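Local coordinates for polyphosphate kinase (Porphyromonas gingivalis, PDB 2O8R), which probably catalyses the reversible transfer of the terminal phosphate of ATP onto a growing polyphosphate chain, with magnesium as cofactor, at residues A[322-332]-A[683-693]; A[439-447]-A[457-466]. The protein carries 3 engineered substitutions. All coordinates share one frame; numbering follows the deposited sequence.

Contact 1 joins segments 351 residues apart, whereas contact 2 is a local hairpin. Contact 2 is the antiparallel hairpin 442-447/457-462 of C-terminal domain 1, and it carries His439, the predicted phosphohistidine intermediate, together with a sulfate held near that ring. Predicted ATP-site residues lie close by: Gly464 is about 4 Å from the side chain of His597 and about 6 Å from that of Tyr474. Contact 1 lies away from these sites. There the last helix, 678-691, packs on the 322-332 segment, which ends in the short helix 328-331. The contact centres are 22 Å apart and the nearest atoms about 9 Å, so the two do not touch.

Contact 1: residues A[322-332]-A[683-693]; sequences PEPLLSKHLEQ and YRYLKGKEETT. Engineered in segment 683-693: Thr692 (natural residue Ala).
Tyr683 swings its ring out opposite its own backbone N (chi1 -179°) and stretches from the last helix toward 322-325, while Glu690, folded at chi2 (-73°), turns its carboxylate to the backbone around Leu326 and Lys328. The tyrosine is gripped in two ways. Pro322 CB lies over one ring face in a CH-pi contact, 3.8 Å from the ring centroid and shifted toward the rim. Near the plane of the ring, Tyr683 OH donates to Glu323 O at 2.6 Å, approaching in the carbonyl plane. Next along the helix Leu325 packs in: its CG meets Tyr683 CE1 obliquely at 3.6 Å, CD1 reaches Leu686 CB at 3.7 Å, and CD2 rests on the aliphatic start of Lys687.

Farther along, Glu690 OE1 accepts from Lys328 N at 3.0 Å, a fairly straight bond (165°) that arrives from above the carboxylate plane. Its other oxygen, OE2, takes a hydrogen bond from Tyr352. Ser327, the N-cap of the short helix 328-331, accepts from Leu330 N through OG. The bent side chain of Lys328 lies across Thr693, its CB 3.4 Å from Thr693 OG1, and its NZ makes a salt bridge with Glu691 OE1 that is long, at 3.7 Å.

The last helix is thus fastened to an extended segment by a tyrosine and, two turns on, a glutamate, with a leucine reaching between them. The buried Glu690 carboxylate has a partner on each oxygen; these two donors and the helix start would tend to favour its charged form, against the nearby carbonyl Leu326 O, 3.3 Å from Glu690 OE1.

Contact 2: residues A[439-447]-A[457-466]; sequences HAKTALILY and GIALLSTGNF. With SO4 (sulfate ion), chain F.
Ala443 and Leu460 face each other at the apolar centre, CB to CB 3.9 Å, on the side of the sheet that also holds Ile445 and Ile458. Phe466 comes in beside this pair, its rim atom CE2 3.9 Å from Ala443 CB and its edge turned to the backbone between Thr442 and Ala443. On the opposite side, Thr442 CG2 lies alongside Leu461 CD2 at 3.8 Å.

The backbones are almost antiparallel, 172° between strand directions. Ala443 and Leu460 form one hydrogen-bonded pair, Ile445 and Ile458 the next, with Ile445 N to Ile458 O at 2.9 Å nearly straight.

At the polar edge, bent at chi2 (-81°) and then extended, Lys441 runs past the 462-464 backbone, and its NZ donates to Asn465 OD1 at 2.7 Å from above the amide plane. NZ also makes a weak bond to sulfate O3 at 3.3 Å, as does His439 NE2 at 3.2 Å; His597 and Arg599 bind the same ion, which probably comes from the crystallisation liquor but may mark a phosphate position. His439, the predicted phosphohistidine, and Lys441 form the His-x-Lys pattern of this phospholipase D-like domain. Glu628 accepts from His439 ND1 and probably orients the ring.

Within its mixed sheet the hairpin is flanked by strand 370-377 beside 442-447 and strand 474-481 beside 457-462. Helix 484-497 packs against Thr442, Leu444 and Leu446, and helix 336-342 against Ile445 and Ile458.

Contact 1: residues A[322-332]-A[683-693]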
loop_
_atom_site.group_PDB
_atom_site.type_symbol
_atom_site.label_atom_id
_atom_site.label_comp_id
_atom_site.label_asym_id
_atom_site.label_seq_id
_atom_site.Cartn_x
_atom_site.Cartn_y
_atom_site.Cartn_z
ATOM N N PRO A 322 11.785 22.425 -9.598
ATOM C CA PRO A 322 11.690 23.635 -8.792
ATOM C C PRO A 322 10.519 23.644 -7.821
ATOM O O PRO A 322 9.612 22.813 -7.908
ATOM C CB PRO A 322 11.495 24.745 -9.831
ATOM C CG PRO A 322 11.850 24.138 -11.146
ATOM C CD PRO A 322 11.461 22.699 -11.004
ATOM N N GLU A 323 10.560 24.598 -6.901
ATOM C CA GLU A 323 9.572 24.718 -5.863
ATOM C C GLU A 323 8.302 25.246 -6.473
ATOM O O GLU A 323 8.323 26.269 -7.153
ATOM C CB GLU A 323 10.065 25.677 -4.794
ATOM C CG GLU A 323 9.364 25.521 -3.463
ATOM C CD GLU A 323 9.852 26.525 -2.447
ATOM O OE1 GLU A 323 10.331 27.607 -2.862
ATOM O OE2 GLU A 323 9.762 26.231 -1.235
ATOM N N PRO A 324 7.193 24.535 -6.252
ATOM C CA PRO A 324 5.908 24.920 -6.824
ATOM C C PRO A 324 5.402 26.266 -6.332
ATOM O O PRO A 324 5.318 26.503 -5.129
ATOM C CB PRO A 324 4.971 23.799 -6.383
ATOM C CG PRO A 324 5.872 22.650 -6.068
ATOM C CD PRO A 324 7.102 23.276 -5.496
ATOM N N LEU A 325 5.077 27.116 -7.298
ATOM C CA LEU A 325 4.559 28.454 -7.098
ATOM C C LEU A 325 3.201 28.513 -6.432
ATOM O O LEU A 325 2.424 27.570 -6.491
ATOM C CB LEU A 325 4.416 29.143 -8.455
ATOM C CG LEU A 325 5.679 29.179 -9.303
ATOM C CD1 LEU A 325 5.350 29.580 -10.725
ATOM C CD2 LEU A 325 6.715 30.087 -8.677
ATOM N N LEU A 326 2.916 29.658 -5.821
ATOM C CA LEU A 326 1.575 29.948 -5.355
ATOM C C LEU A 326 1.040 31.109 -6.166
ATOM O O LEU A 326 1.788 31.777 -6.883
ATOM C CB LEU A 326 1.589 30.322 -3.875
ATOM C CG LEU A 326 2.384 29.396 -2.960
ATOM C CD1 LEU A 326 2.352 29.909 -1.534
ATOM C CD2 LEU A 326 1.809 27.986 -3.027
ATOM N N SER A 327 -0.261 31.332 -6.056
ATOM C CA SER A 327 -0.869 32.549 -6.550
ATOM C C SER A 327 -0.900 33.541 -5.383
ATOM O O SER A 327 -1.599 33.302 -4.391
ATOM C CB SER A 327 -2.276 32.244 -7.050
ATOM O OG SER A 327 -3.102 33.394 -7.072
ATOM N N LYS A 328 -0.134 34.633 -5.498
ATOM C CA LYS A 328 -0.098 35.694 -4.475
ATOM C C LYS A 328 -1.489 36.279 -4.268
ATOM O O LYS A 328 -1.932 36.459 -3.134
ATOM C CB LYS A 328 0.878 36.830 -4.835
ATOM C CG LYS A 328 2.235 36.421 -5.422
ATOM C CD LYS A 328 3.102 35.606 -4.461
ATOM C CE LYS A 328 4.247 36.428 -3.881
ATOM N NZ LYS A 328 5.480 36.351 -4.711
ATOM N N HIS A 329 -2.167 36.545 -5.382
ATOM C CA HIS A 329 -3.508 37.108 -5.398
ATOM C C HIS A 329 -4.469 36.285 -4.561
ATOM O O HIS A 329 -5.072 36.795 -3.608
ATOM C CB HIS A 329 -4.012 37.158 -6.827
ATOM C CG HIS A 329 -4.728 38.419 -7.161
ATOM N ND1 HIS A 329 -4.106 39.481 -7.783
ATOM C CD2 HIS A 329 -6.011 38.800 -6.950
ATOM C CE1 HIS A 329 -4.980 40.459 -7.949
ATOM N NE2 HIS A 329 -6.143 40.071 -7.452
ATOM N N LEU A 330 -4.596 35.006 -4.911
ATOM C CA LEU A 330 -5.367 34.057 -4.106
ATOM C C LEU A 330 -4.957 34.073 -2.641
ATOM O O LEU A 330 -5.813 34.117 -1.756
ATOM C CB LEU A 330 -5.201 32.639 -4.634
ATOM C CG LEU A 330 -6.367 31.999 -5.365
ATOM C CD1 LEU A 330 -6.185 30.518 -5.287
ATOM C CD2 LEU A 330 -7.683 32.388 -4.735
ATOM N N GLU A 331 -3.647 34.047 -2.395
ATOM C CA GLU A 331 -3.119 33.975 -1.037
ATOM C C GLU A 331 -3.467 35.202 -0.206
ATOM O O GLU A 331 -3.549 35.122 1.013
ATOM C CB GLU A 331 -1.604 33.782 -1.051
ATOM C CG GLU A 331 -1.141 32.440 -1.588
ATOM C CD GLU A 331 -1.532 31.265 -0.714
ATOM O OE1 GLU A 331 -1.756 31.444 0.501
ATOM O OE2 GLU A 331 -1.603 30.147 -1.248
ATOM N N GLN A 332 -3.682 36.337 -0.862
ATOM C CA GLN A 332 -3.918 37.562 -0.114
ATOM C C GLN A 332 -5.394 37.948 -0.015
ATOM O O GLN A 332 -5.727 39.005 0.520
ATOM C CB GLN A 332 -3.016 38.715 -0.606
ATOM C CG GLN A 332 -3.233 39.214 -2.042
ATOM C CD GLN A 332 -1.997 39.918 -2.621
ATOM O OE1 GLN A 332 -0.852 39.571 -2.299
ATOM N NE2 GLN A 332 -2.228 40.899 -3.490
ATOM N N TYR A 683 7.875 27.564 -16.368
ATOM C CA TYR A 683 8.062 27.841 -14.963
ATOM C C TYR A 683 8.571 29.260 -14.730
ATOM O O TYR A 683 8.084 29.948 -13.830
ATOM C CB TYR A 683 8.989 26.838 -14.312
ATOM C CG TYR A 683 9.169 27.110 -12.839
ATOM C CD1 TYR A 683 8.169 26.783 -11.930
ATOM C CD2 TYR A 683 10.332 27.701 -12.352
ATOM C CE1 TYR A 683 8.318 27.024 -10.573
ATOM C CE2 TYR A 683 10.492 27.949 -10.990
ATOM C CZ TYR A 683 9.477 27.608 -10.109
ATOM O OH TYR A 683 9.620 27.847 -8.765
ATOM N N ARG A 684 9.536 29.694 -15.542
ATOM C CA ARG A 684 10.059 31.059 -15.425
ATOM C C ARG A 684 8.987 32.094 -15.717
ATOM O O ARG A 684 8.881 33.100 -15.015
ATOM C CB ARG A 684 11.284 31.275 -16.311
ATOM C CG ARG A 684 12.518 30.559 -15.786
ATOM C CD ARG A 684 13.739 30.758 -16.659
ATOM N NE ARG A 684 14.634 29.605 -16.547
ATOM C CZ ARG A 684 14.902 28.755 -17.538
ATOM N NH1 ARG A 684 14.365 28.931 -18.747
ATOM N NH2 ARG A 684 15.726 27.733 -17.323
ATOM N N TYR A 685 8.189 31.828 -16.746
ATOM C CA TYR A 685 7.106 32.720 -17.146
ATOM C C TYR A 685 6.110 32.930 -15.999
ATOM O O TYR A 685 5.762 34.064 -15.676
ATOM C CB TYR A 685 6.424 32.151 -18.398
ATOM C CG TYR A 685 5.063 32.721 -18.729
ATOM C CD1 TYR A 685 4.933 33.858 -19.512
ATOM C CD2 TYR A 685 3.905 32.101 -18.286
ATOM C CE1 TYR A 685 3.680 34.373 -19.822
ATOM C CE2 TYR A 685 2.659 32.603 -18.597
ATOM C CZ TYR A 685 2.549 33.741 -19.365
ATOM O OH TYR A 685 1.293 34.247 -19.663
ATOM N N LEU A 686 5.684 31.829 -15.381
ATOM C CA LEU A 686 4.667 31.850 -14.339
ATOM C C LEU A 686 5.208 32.428 -13.045
ATOM O O LEU A 686 4.504 33.145 -12.339
ATOM C CB LEU A 686 4.098 30.447 -14.103
ATOM C CG LEU A 686 3.123 29.966 -15.185
ATOM C CD1 LEU A 686 2.863 28.486 -15.097
ATOM C CD2 LEU A 686 1.824 30.720 -15.087
ATOM N N LYS A 687 6.465 32.119 -12.743
ATOM C CA LYS A 687 7.116 32.668 -11.569
ATOM C C LYS A 687 7.276 34.169 -11.788
ATOM O O LYS A 687 6.998 34.968 -10.893
ATOM C CB LYS A 687 8.467 32.000 -11.357
ATOM C CG LYS A 687 9.158 32.390 -10.064
ATOM C CD LYS A 687 10.604 31.906 -10.055
ATOM C CE LYS A 687 11.354 32.511 -8.875
ATOM N NZ LYS A 687 12.754 32.017 -8.811
ATOM N N GLY A 688 7.692 34.534 -12.998
ATOM C CA GLY A 688 7.793 35.929 -13.404
ATOM C C GLY A 688 6.542 36.693 -13.030
ATOM O O GLY A 688 6.587 37.603 -12.213
ATOM N N LYS A 689 5.411 36.280 -13.583
ATOM C CA LYS A 689 4.170 36.995 -13.345
ATOM C C LYS A 689 3.782 37.077 -11.854
ATOM O O LYS A 689 3.069 37.994 -11.454
ATOM C CB LYS A 689 3.027 36.431 -14.211
ATOM C CG LYS A 689 2.246 35.313 -13.569
ATOM C CD LYS A 689 0.756 35.474 -13.826
ATOM C CE LYS A 689 -0.035 34.371 -13.136
ATOM N NZ LYS A 689 -1.451 34.366 -13.547
ATOM N N GLU A 690 4.267 36.150 -11.030
ATOM C CA GLU A 690 3.863 36.145 -9.627
ATOM C C GLU A 690 4.668 37.143 -8.809
ATOM O O GLU A 690 4.205 37.611 -7.773
ATOM C CB GLU A 690 3.896 34.739 -9.004
ATOM C CG GLU A 690 2.872 33.732 -9.592
ATOM C CD GLU A 690 1.418 33.979 -9.182
ATOM O OE1 GLU A 690 1.178 34.769 -8.244
ATOM O OE2 GLU A 690 0.509 33.369 -9.796
ATOM N N GLU A 691 5.859 37.496 -9.289
ATOM C CA GLU A 691 6.625 38.580 -8.671
ATOM C C GLU A 691 6.052 39.946 -9.061
ATOM O O GLU A 691 6.460 40.968 -8.520
ATOM C CB GLU A 691 8.105 38.526 -9.058
ATOM C CG GLU A 691 8.669 37.153 -9.375
ATOM C CD GLU A 691 9.071 36.350 -8.149
ATOM O OE1 GLU A 691 8.271 36.254 -7.193
ATOM O OE2 GLU A 691 10.192 35.793 -8.152
ATOM N N THR A 692 5.110 39.960 -10.000
ATOM C CA THR A 692 4.480 41.208 -10.438
ATOM C C THR A 692 3.149 41.476 -9.722
ATOM O O THR A 692 2.215 42.023 -10.319
ATOM C CB THR A 692 4.259 41.239 -11.978
ATOM O OG1 THR A 692 5.069 40.244 -12.610
ATOM C CG2 THR A 692 4.617 42.609 -12.545
ATOM N N THR A 693 3.071 41.093 -8.448
ATOM C CA THR A 693 1.878 41.338 -7.620
ATOM C C THR A 693 2.002 42.644 -6.827
ATOM O O THR A 693 1.261 43.600 -7.065
ATOM C CB THR A 693 1.584 40.145 -6.655
ATOM O OG1 THR A 693 1.194 38.992 -7.415
ATOM C CG2 THR A 693 0.473 40.494 -5.654
#

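Contact 2: residues A[439-447]-A[457-466]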
loop_
_atom_site.group_PDB
_atom_site.type_symbol
_atom_site.label_atom_id
_atom_site.label_comp_id
_atom_site.label_asym_id
_atom_site.label_seq_id
_atom_site.Cartn_x
_atom_site.Cartn_y
_atom_site.Cartn_z
ATOM N N HIS A 439 -15.546 10.331 -17.561
ATOM C CA HIS A 439 -14.142 10.680 -17.600
ATOM C C HIS A 439 -13.942 12.135 -17.176
ATOM O O HIS A 439 -12.826 12.544 -16.879
ATOM C CB HIS A 439 -13.579 10.410 -18.993
ATOM C CG HIS A 439 -12.096 10.542 -19.080
ATOM N ND1 HIS A 439 -11.479 11.648 -19.621
ATOM C CD2 HIS A 439 -11.103 9.715 -18.678
ATOM C CE1 HIS A 439 -10.170 11.492 -19.560
ATOM N NE2 HIS A 439 -9.915 10.328 -18.995
ATOM N N ALA A 440 -15.035 12.898 -17.140
ATOM C CA ALA A 440 -15.028 14.309 -16.728
ATOM C C ALA A 440 -14.270 14.560 -15.421
ATOM O O ALA A 440 -14.337 13.766 -14.487
ATOM C CB ALA A 440 -16.448 14.807 -16.604
ATOM N N LYS A 441 -13.542 15.667 -15.363
ATOM C CA LYS A 441 -12.718 15.981 -14.196
ATOM C C LYS A 441 -13.200 17.287 -13.547
ATOM O O LYS A 441 -12.558 18.330 -13.683
ATOM C CB LYS A 441 -11.244 16.110 -14.602
ATOM C CG LYS A 441 -10.731 15.100 -15.639
ATOM C CD LYS A 441 -10.384 13.788 -14.976
ATOM C CE LYS A 441 -9.713 12.832 -15.935
ATOM N NZ LYS A 441 -9.519 11.510 -15.286
ATOM N N THR A 442 -14.330 17.222 -12.847
ATOM C CA THR A 442 -14.950 18.405 -12.266
ATOM C C THR A 442 -15.257 18.252 -10.778
ATOM O O THR A 442 -15.564 17.159 -10.310
ATOM C CB THR A 442 -16.276 18.746 -12.973
ATOM O OG1 THR A 442 -17.196 17.670 -12.778
ATOM C CG2 THR A 442 -16.076 18.947 -14.469
ATOM N N ALA A 443 -15.174 19.360 -10.047
ATOM C CA ALA A 443 -15.681 19.437 -8.676
ATOM C C ALA A 443 -16.673 20.595 -8.584
ATOM O O ALA A 443 -16.674 21.497 -9.427
ATOM C CB ALA A 443 -14.550 19.620 -7.690
ATOM N N LEU A 444 -17.522 20.574 -7.563
ATOM C CA LEU A 444 -18.582 21.568 -7.458
ATOM C C LEU A 444 -18.912 21.867 -6.026
ATOM O O LEU A 444 -19.280 20.969 -5.281
ATOM C CB LEU A 444 -19.853 21.073 -8.142
ATOM C CG LEU A 444 -21.034 22.034 -8.126
ATOM C CD1 LEU A 444 -20.747 23.298 -8.942
ATOM C CD2 LEU A 444 -22.254 21.331 -8.652
ATOM N N ILE A 445 -18.792 23.135 -5.649
ATOM C CA ILE A 445 -19.196 23.575 -4.319
ATOM C C ILE A 445 -20.415 24.476 -4.458
ATOM O O ILE A 445 -20.352 25.487 -5.153
ATOM C CB ILE A 445 -18.067 24.323 -3.602
ATOM C CG1 ILE A 445 -16.872 23.405 -3.396
ATOM C CG2 ILE A 445 -18.530 24.790 -2.257
ATOM C CD1 ILE A 445 -15.583 24.148 -3.332
ATOM N N LEU A 446 -21.521 24.104 -3.810
ATOM C CA LEU A 446 -22.765 24.877 -3.916
ATOM C C LEU A 446 -23.124 25.611 -2.617
ATOM O O LEU A 446 -23.057 25.052 -1.512
ATOM C CB LEU A 446 -23.932 23.994 -4.375
ATOM C CG LEU A 446 -23.883 23.361 -5.772
ATOM C CD1 LEU A 446 -25.002 22.349 -5.916
ATOM C CD2 LEU A 446 -23.929 24.390 -6.918
ATOM N N TYR A 447 -23.499 26.875 -2.767
ATOM C CA TYR A 447 -23.923 27.683 -1.645
ATOM C C TYR A 447 -25.407 27.503 -1.390
ATOM O O TYR A 447 -26.151 27.143 -2.306
ATOM C CB TYR A 447 -23.645 29.146 -1.937
ATOM C CG TYR A 447 -22.178 29.496 -1.930
ATOM C CD1 TYR A 447 -21.359 29.143 -0.865
ATOM C CD2 TYR A 447 -21.616 30.210 -2.977
ATOM C CE1 TYR A 447 -20.014 29.476 -0.859
ATOM C CE2 TYR A 447 -20.274 30.552 -2.982
ATOM C CZ TYR A 447 -19.475 30.183 -1.928
ATOM O OH TYR A 447 -18.140 30.532 -1.954
ATOM N N GLY A 457 -22.025 29.317 -6.404
ATOM C CA GLY A 457 -20.900 28.535 -5.911
ATOM C C GLY A 457 -19.644 28.549 -6.746
ATOM O O GLY A 457 -19.337 29.530 -7.421
ATOM N N ILE A 458 -18.906 27.448 -6.674
ATOM C CA ILE A 458 -17.599 27.329 -7.310
ATOM C C ILE A 458 -17.524 26.043 -8.125
ATOM O O ILE A 458 -17.836 24.959 -7.634
ATOM C CB ILE A 458 -16.455 27.313 -6.268
ATOM C CG1 ILE A 458 -16.433 28.600 -5.448
ATOM C CG2 ILE A 458 -15.136 27.171 -6.953
ATOM C CD1 ILE A 458 -15.501 28.553 -4.237
ATOM N N ALA A 459 -17.114 26.173 -9.375
ATOM C CA ALA A 459 -16.848 25.013 -10.196
ATOM C C ALA A 459 -15.352 24.894 -10.400
ATOM O O ALA A 459 -14.680 25.885 -10.693
ATOM C CB ALA A 459 -17.572 25.119 -11.544
ATOM N N LEU A 460 -14.836 23.681 -10.224
ATOM C CA LEU A 460 -13.449 23.362 -10.544
ATOM C C LEU A 460 -13.454 22.405 -11.720
ATOM O O LEU A 460 -14.111 21.369 -11.649
ATOM C CB LEU A 460 -12.797 22.679 -9.348
ATOM C CG LEU A 460 -12.100 23.482 -8.254
ATOM C CD1 LEU A 460 -12.848 24.734 -7.900
ATOM C CD2 LEU A 460 -11.923 22.607 -7.029
ATOM N N LEU A 461 -12.760 22.766 -12.802
ATOM C CA LEU A 461 -12.665 21.938 -14.030
ATOM C C LEU A 461 -11.234 21.754 -14.461
ATOM O O LEU A 461 -10.427 22.671 -14.339
ATOM C CB LEU A 461 -13.429 22.548 -15.191
ATOM C CG LEU A 461 -14.932 22.587 -14.967
ATOM C CD1 LEU A 461 -15.358 23.959 -14.406
ATOM C CD2 LEU A 461 -15.612 22.293 -16.279
ATOM N N SER A 462 -10.923 20.582 -15.000
ATOM C CA SER A 462 -9.529 20.179 -15.105
ATOM C C SER A 462 -9.212 19.224 -16.237
ATOM O O SER A 462 -10.063 18.438 -16.659
ATOM C CB SER A 462 -9.108 19.518 -13.804
ATOM O OG SER A 462 -7.718 19.276 -13.829
ATOM N N THR A 463 -7.965 19.274 -16.693
ATOM C CA THR A 463 -7.484 18.382 -17.747
ATOM C C THR A 463 -7.042 17.027 -17.212
ATOM O O THR A 463 -6.906 16.078 -17.978
ATOM C CB THR A 463 -6.326 19.007 -18.527
ATOM O OG1 THR A 463 -5.213 19.209 -17.647
ATOM C CG2 THR A 463 -6.754 20.337 -19.093
ATOM N N GLY A 464 -6.806 16.942 -15.904
ATOM C CA GLY A 464 -6.555 15.663 -15.250
ATOM C C GLY A 464 -7.140 15.575 -13.853
ATOM O O GLY A 464 -7.917 16.430 -13.444
ATOM N N ASN A 465 -6.745 14.539 -13.114
ATOM C CA ASN A 465 -7.256 14.279 -11.768
ATOM C C ASN A 465 -6.683 15.237 -10.725
ATOM O O ASN A 465 -5.579 15.752 -10.897
ATOM C CB ASN A 465 -6.989 12.823 -11.378
ATOM C CG ASN A 465 -7.638 11.825 -12.337
ATOM O OD1 ASN A 465 -7.429 11.877 -13.548
ATOM N ND2 ASN A 465 -8.425 10.907 -11.789
ATOM N N PHE A 466 -7.442 15.489 -9.655
ATOM C CA PHE A 466 -7.027 16.441 -8.610
ATOM C C PHE A 466 -6.030 15.775 -7.672
ATOM O O PHE A 466 -5.129 16.419 -7.116
ATOM C CB PHE A 466 -8.224 16.922 -7.778
ATOM C CG PHE A 466 -9.316 17.588 -8.570
ATOM C CD1 PHE A 466 -9.084 18.787 -9.240
ATOM C CD2 PHE A 466 -10.592 17.031 -8.616
ATOM C CE1 PHE A 466 -10.094 19.408 -9.955
ATOM C CE2 PHE A 466 -11.618 17.652 -9.331
ATOM C CZ PHE A 466 -11.372 18.840 -9.997
HETATM S S SO4 F . -6.590 10.270 -18.252
HETATM O O1 SO4 F . -5.199 10.442 -17.839
HETATM O O2 SO4 F . -6.644 9.292 -19.350
HETATM O O3 SO4 F . -7.376 9.786 -17.119
HETATM O O4 SO4 F . -7.151 11.563 -18.631
#